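Putative methylthioribose-1-phosphate isomerase (Pyrococcus horikoshii OT3, PDB 6A34) catalyses the interconversion of 5-methylthioribose 1-phosphate and 5-methylthioribulose 1-phosphate, a step of the methionine salvage pathway. Local coordinates at residues Thr165-Gly170 with Ala256-Thr261; Ile294-Arg299 with Phe323-His328. All blocks are in the same frame, centred on the assembly; numbering follows the deposited sequence.

Interaction 1: Thr165-Gly170 with Ala256-Thr261; sequences THCNAG and ANKIGT
H166 reaches across to the turn K258-T261 and ties it to the loop that carries C167. Its CB sets out toward the turn, and with CG anti to the backbone N (chi1 -162°) the ring is carried right up to it. CD2 lies 3.8 Å from I259 O and 3.9 Å from T261 OG1. CE1 is 4.0 Å from G260 CA. At the tip, NE2 donates to I259 O at 2.8 Å; the bond is nearly straight (166°), with the acceptor in the ring plane but the donor tilted off the carbonyl plane. G260 O lies over one face, offset toward the rim. ND1, across CE1 from NE2, is hydrogen-bonded to D199 OD2; two hydrogen bonds, one at each nitrogen, should restrain the ring's rotation. The turn is type II, closed by K258 O, which accepts from T261 N and from T261 OG1 at 2.7 Å. Beside it, C167 SG lies 3.5 Å from K258 CG, bringing together a predicted transition-state stabilizer and a predicted substrate-binding lysine. The buried contact joins the loop after strand 161-165 to the end of strand 255-258 and the start of helix 261-270, with strand 241-244 packing against H166 and T261.

Interaction 2: Ile294-Arg299 with Phe323-His328; sequences IPIEER and FDVTPH
Strand 323-326, at one margin of the small four-stranded sheet, is flanked by loop 294-299, and the contact divides into an aliphatic half and a half where an ion pair meets an aromatic ring. In the aliphatic half V325 points at the loop and its CG2 receives two isoleucine tips, I294 CD1 at 4.0 Å and I296 CD1 at 4.1 Å. I296 sends its other branch to the backbone, where CG2 lies 4.1 Å from F323 O. In the other half E297 has CG opposite the backbone N (chi1 -168°) and stays extended, which brings its carboxylate alongside the F323 ring, where OE1 meets the edge in plane, 3.7 Å from F323 CE2. The other oxygen is held by R299: NE at 2.7 Å and NH1 at 2.9 Å from E297 OE2, side-on and from one face of the carboxylate. R299 NH1 also comes within 3.9 Å of F323 CE2, its guanidinium plane turned 81° from the ring. One carboxylate oxygen thus meets the weakly positive ring rim while the salt bridge steadies the other. With R299 NH2 close to K258 NZ, E297 would probably offset some positive charge beside the predicted substrate site.

Interaction 1 closes before interaction 2 opens along the chain, and their centres lie about 12 Å apart. They meet through the four-stranded sheet, where strands 255-258 and 323-326 are antiparallel neighbours: N257 O probably accepts from D324 N at 3.0 Å, and D324 OD2 probably accepts from G260 N at 2.9 Å. While V325 points to loop 294-299 and the F323 ring reaches it, D324 points away from the loop, to the turn of interaction 1. Interaction 1 holds predicted catalytic and substrate-binding residues; interaction 2 borders them through R299, close to K258, and F323, beside D247, the predicted proton donor. F232 of the second subunit packs on both contacts, at the dimer interface.

Interaction 1: Thr165-Gly170 with Ala256-Thr261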
loop_
_atom_site.group_PDB
_atom_site.type_symbol
_atom_site.label_atom_id
_atom_site.label_comp_id
_atom_site.label_asym_id
_atom_site.label_seq_id
_atom_site.Cartn_x
_atom_site.Cartn_y
_atom_site.Cartn_z
ATOM N N THR A 165 -8.487 -8.851 -6.664
ATOM C CA THR A 165 -7.407 -9.756 -6.308
ATOM C C THR A 165 -6.198 -8.943 -5.860
ATOM O O THR A 165 -6.238 -7.694 -5.777
ATOM C CB THR A 165 -7.093 -10.735 -7.449
ATOM O OG1 THR A 165 -6.300 -11.832 -6.983
ATOM C CG2 THR A 165 -6.400 -10.076 -8.609
ATOM N N HIS A 166 -5.166 -9.711 -5.500
ATOM C CA HIS A 166 -4.028 -9.283 -4.771
ATOM C C HIS A 166 -2.806 -10.022 -5.313
ATOM O O HIS A 166 -2.873 -11.213 -5.628
ATOM C CB HIS A 166 -4.276 -9.568 -3.285
ATOM C CG HIS A 166 -3.391 -8.809 -2.347
ATOM N ND1 HIS A 166 -3.625 -7.497 -2.019
ATOM C CD2 HIS A 166 -2.297 -9.170 -1.642
ATOM C CE1 HIS A 166 -2.710 -7.079 -1.155
ATOM N NE2 HIS A 166 -1.886 -8.081 -0.901
ATOM N N CYS A 167 -1.685 -9.311 -5.382
ATOM C CA CYS A 167 -0.406 -9.871 -5.794
ATOM C C CYS A 167 -0.474 -10.335 -7.250
ATOM O O CYS A 167 -1.226 -9.754 -8.043
ATOM C CB CYS A 167 0.052 -11.015 -4.890
ATOM S SG CYS A 167 1.861 -11.169 -4.885
ATOM N N ASN A 168 0.353 -11.347 -7.579
ATOM C CA ASN A 168 0.379 -12.005 -8.899
ATOM C C ASN A 168 0.284 -13.529 -8.732
ATOM O O ASN A 168 1.233 -14.180 -8.246
ATOM C CB ASN A 168 1.643 -11.727 -9.729
ATOM C CG ASN A 168 1.558 -12.383 -11.098
ATOM O OD1 ASN A 168 2.325 -13.299 -11.396
ATOM N ND2 ASN A 168 0.611 -11.948 -11.924
ATOM N N ALA A 169 -0.854 -14.053 -9.194
ATOM C CA ALA A 169 -1.161 -15.451 -9.223
ATOM C C ALA A 169 -1.719 -15.765 -10.609
ATOM O O ALA A 169 -2.614 -16.601 -10.764
ATOM C CB ALA A 169 -2.134 -15.804 -8.131
ATOM N N GLY A 170 -1.120 -15.092 -11.600
ATOM C CA GLY A 170 -1.453 -15.194 -13.018
ATOM C C GLY A 170 -0.522 -16.152 -13.755
ATOM O O GLY A 170 0.178 -16.963 -13.142
ATOM N N ALA A 256 -1.252 -19.007 4.329
ATOM C CA ALA A 256 -0.276 -17.967 4.138
ATOM C C ALA A 256 -0.388 -17.429 2.713
ATOM O O ALA A 256 -0.556 -18.186 1.771
ATOM C CB ALA A 256 1.102 -18.526 4.403
ATOM N N ASN A 257 -0.351 -16.109 2.566
ATOM C CA ASN A 257 -0.334 -15.503 1.224
ATOM C C ASN A 257 0.357 -14.147 1.372
ATOM O O ASN A 257 0.603 -13.729 2.507
ATOM C CB ASN A 257 -1.730 -15.438 0.593
ATOM C CG ASN A 257 -1.688 -15.199 -0.903
ATOM O OD1 ASN A 257 -0.984 -15.911 -1.622
ATOM N ND2 ASN A 257 -2.373 -14.158 -1.371
ATOM N N LYS A 258 0.681 -13.507 0.234
ATOM C CA LYS A 258 1.367 -12.246 0.215
ATOM C C LYS A 258 0.688 -11.296 1.193
ATOM O O LYS A 258 -0.576 -11.188 1.223
ATOM C CB LYS A 258 1.361 -11.561 -1.158
ATOM C CG LYS A 258 2.608 -10.732 -1.450
ATOM C CD LYS A 258 3.908 -11.555 -1.426
ATOM C CE LYS A 258 5.040 -10.978 -2.254
ATOM N NZ LYS A 258 6.370 -11.471 -1.795
ATOM N N ILE A 259 1.544 -10.531 1.870
ATOM C CA ILE A 259 1.158 -9.549 2.863
ATOM C C ILE A 259 0.037 -8.660 2.310
ATOM O O ILE A 259 0.067 -8.170 1.163
ATOM C CB ILE A 259 2.379 -8.736 3.315
ATOM C CG1 ILE A 259 2.081 -7.903 4.558
ATOM C CG2 ILE A 259 2.900 -7.874 2.175
ATOM C CD1 ILE A 259 1.967 -8.716 5.825
ATOM N N GLY A 260 -1.003 -8.513 3.124
ATOM C CA GLY A 260 -2.207 -7.789 2.719
ATOM C C GLY A 260 -3.424 -8.679 2.552
ATOM O O GLY A 260 -4.532 -8.186 2.539
ATOM N N THR A 261 -3.214 -9.987 2.406
ATOM C CA THR A 261 -4.295 -10.943 2.184
ATOM C C THR A 261 -5.217 -10.959 3.403
ATOM O O THR A 261 -6.438 -10.910 3.263
ATOM C CB THR A 261 -3.750 -12.334 1.830
ATOM O OG1 THR A 261 -2.999 -12.223 0.623
ATOM C CG2 THR A 261 -4.846 -13.345 1.618
#

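Interaction 2: Ile294-Arg299 with Phe323-His328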
loop_
_atom_site.group_PDB
_atom_site.type_symbol
_atom_site.label_atom_id
_atom_site.label_comp_id
_atom_site.label_asym_id
_atom_site.label_seq_id
_atom_site.Cartn_x
_atom_site.Cartn_y
_atom_site.Cartn_z
ATOM N N ILE A 294 2.859 -21.798 10.784
ATOM C CA ILE A 294 3.542 -21.278 9.601
ATOM C C ILE A 294 4.568 -20.252 10.062
ATOM O O ILE A 294 4.217 -19.294 10.745
ATOM C CB ILE A 294 2.556 -20.670 8.590
ATOM C CG1 ILE A 294 1.457 -21.661 8.208
ATOM C CG2 ILE A 294 3.303 -20.171 7.362
ATOM C CD1 ILE A 294 0.266 -21.006 7.554
ATOM N N PRO A 295 5.875 -20.462 9.782
ATOM C CA PRO A 295 6.904 -19.513 10.211
ATOM C C PRO A 295 6.867 -18.261 9.324
ATOM O O PRO A 295 6.747 -18.409 8.116
ATOM C CB PRO A 295 8.216 -20.289 10.006
ATOM C CG PRO A 295 7.899 -21.264 8.879
ATOM C CD PRO A 295 6.434 -21.622 9.054
ATOM N N ILE A 296 6.992 -17.070 9.930
ATOM C CA ILE A 296 6.892 -15.792 9.201
ATOM C C ILE A 296 8.279 -15.371 8.703
ATOM O O ILE A 296 9.193 -15.156 9.479
ATOM C CB ILE A 296 6.242 -14.674 10.048
ATOM C CG1 ILE A 296 4.938 -15.101 10.737
ATOM C CG2 ILE A 296 6.011 -13.461 9.164
ATOM C CD1 ILE A 296 3.807 -15.511 9.782
ATOM N N GLU A 297 8.393 -15.257 7.385
ATOM C CA GLU A 297 9.546 -14.749 6.702
ATOM C C GLU A 297 9.504 -13.206 6.619
ATOM O O GLU A 297 8.520 -12.600 6.220
ATOM C CB GLU A 297 9.545 -15.383 5.313
ATOM C CG GLU A 297 10.837 -15.187 4.530
ATOM C CD GLU A 297 10.698 -15.596 3.080
ATOM O OE1 GLU A 297 9.863 -16.497 2.806
ATOM O OE2 GLU A 297 11.397 -15.011 2.234
ATOM N N GLU A 298 10.599 -12.558 7.014
ATOM C CA GLU A 298 10.800 -11.142 6.805
ATOM C C GLU A 298 11.845 -10.969 5.710
ATOM O O GLU A 298 12.794 -11.717 5.646
ATOM C CB GLU A 298 11.284 -10.450 8.073
ATOM C CG GLU A 298 10.400 -10.736 9.260
ATOM C CD GLU A 298 10.893 -10.183 10.583
ATOM O OE1 GLU A 298 10.585 -10.816 11.633
ATOM O OE2 GLU A 298 11.551 -9.106 10.565
ATOM N N ARG A 299 11.668 -9.957 4.868
ATOM C CA ARG A 299 12.625 -9.713 3.810
ATOM C C ARG A 299 13.301 -8.364 4.051
ATOM O O ARG A 299 13.016 -7.697 5.040
ATOM C CB ARG A 299 11.939 -9.816 2.450
ATOM C CG ARG A 299 11.481 -11.233 2.173
ATOM C CD ARG A 299 10.898 -11.424 0.801
ATOM N NE ARG A 299 10.763 -12.863 0.650
ATOM C CZ ARG A 299 10.014 -13.477 -0.260
ATOM N NH1 ARG A 299 9.923 -14.797 -0.218
ATOM N NH2 ARG A 299 9.347 -12.781 -1.174
ATOM N N PHE A 323 4.718 -12.437 4.005
ATOM C CA PHE A 323 3.437 -13.173 4.014
ATOM C C PHE A 323 2.686 -12.827 5.294
ATOM O O PHE A 323 3.288 -12.508 6.292
ATOM C CB PHE A 323 3.690 -14.685 3.946
ATOM C CG PHE A 323 4.440 -15.039 2.693
ATOM C CD1 PHE A 323 3.826 -14.934 1.451
ATOM C CD2 PHE A 323 5.795 -15.348 2.731
ATOM C CE1 PHE A 323 4.535 -15.181 0.281
ATOM C CE2 PHE A 323 6.501 -15.593 1.560
ATOM C CZ PHE A 323 5.871 -15.510 0.341
ATOM N N ASP A 324 1.365 -12.857 5.234
ATOM C CA ASP A 324 0.583 -12.959 6.420
ATOM C C ASP A 324 -0.187 -14.292 6.392
ATOM O O ASP A 324 -0.103 -15.073 5.423
ATOM C CB ASP A 324 -0.274 -11.715 6.626
ATOM C CG ASP A 324 -1.247 -11.335 5.522
ATOM O OD1 ASP A 324 -1.685 -12.246 4.780
ATOM O OD2 ASP A 324 -1.602 -10.127 5.456
ATOM N N VAL A 325 -0.903 -14.550 7.482
ATOM C CA VAL A 325 -1.683 -15.749 7.661
ATOM C C VAL A 325 -3.133 -15.352 7.925
ATOM O O VAL A 325 -3.405 -14.559 8.783
ATOM C CB VAL A 325 -1.134 -16.639 8.799
ATOM C CG1 VAL A 325 -2.000 -17.856 9.000
ATOM C CG2 VAL A 325 0.290 -17.079 8.509
ATOM N N THR A 326 -4.041 -15.939 7.149
ATOM C CA THR A 326 -5.435 -15.664 7.191
ATOM C C THR A 326 -6.142 -16.850 7.847
ATOM O O THR A 326 -6.023 -17.970 7.324
ATOM C CB THR A 326 -5.944 -15.437 5.754
ATOM O OG1 THR A 326 -5.333 -14.245 5.230
ATOM C CG2 THR A 326 -7.457 -15.363 5.694
ATOM N N PRO A 327 -6.840 -16.663 9.001
ATOM C CA PRO A 327 -7.628 -17.729 9.627
ATOM C C PRO A 327 -8.747 -18.234 8.689
ATOM O O PRO A 327 -9.359 -17.423 7.949
ATOM C CB PRO A 327 -8.210 -17.078 10.904
ATOM C CG PRO A 327 -7.256 -15.910 11.213
ATOM C CD PRO A 327 -6.849 -15.438 9.826
ATOM N N HIS A 328 -9.012 -19.555 8.734
ATOM C CA HIS A 328 -9.894 -20.249 7.779
ATOM C C HIS A 328 -11.320 -19.697 7.793
ATOM O O HIS A 328 -11.971 -19.759 6.788
ATOM C CB HIS A 328 -9.906 -21.766 8.003
ATOM C CG HIS A 328 -10.377 -22.165 9.357
ATOM N ND1 HIS A 328 -11.735 -22.293 9.668
ATOM C CD2 HIS A 328 -9.680 -22.446 10.477
ATOM C CE1 HIS A 328 -11.842 -22.618 10.951
ATOM N NE2 HIS A 328 -10.584 -22.716 11.468
#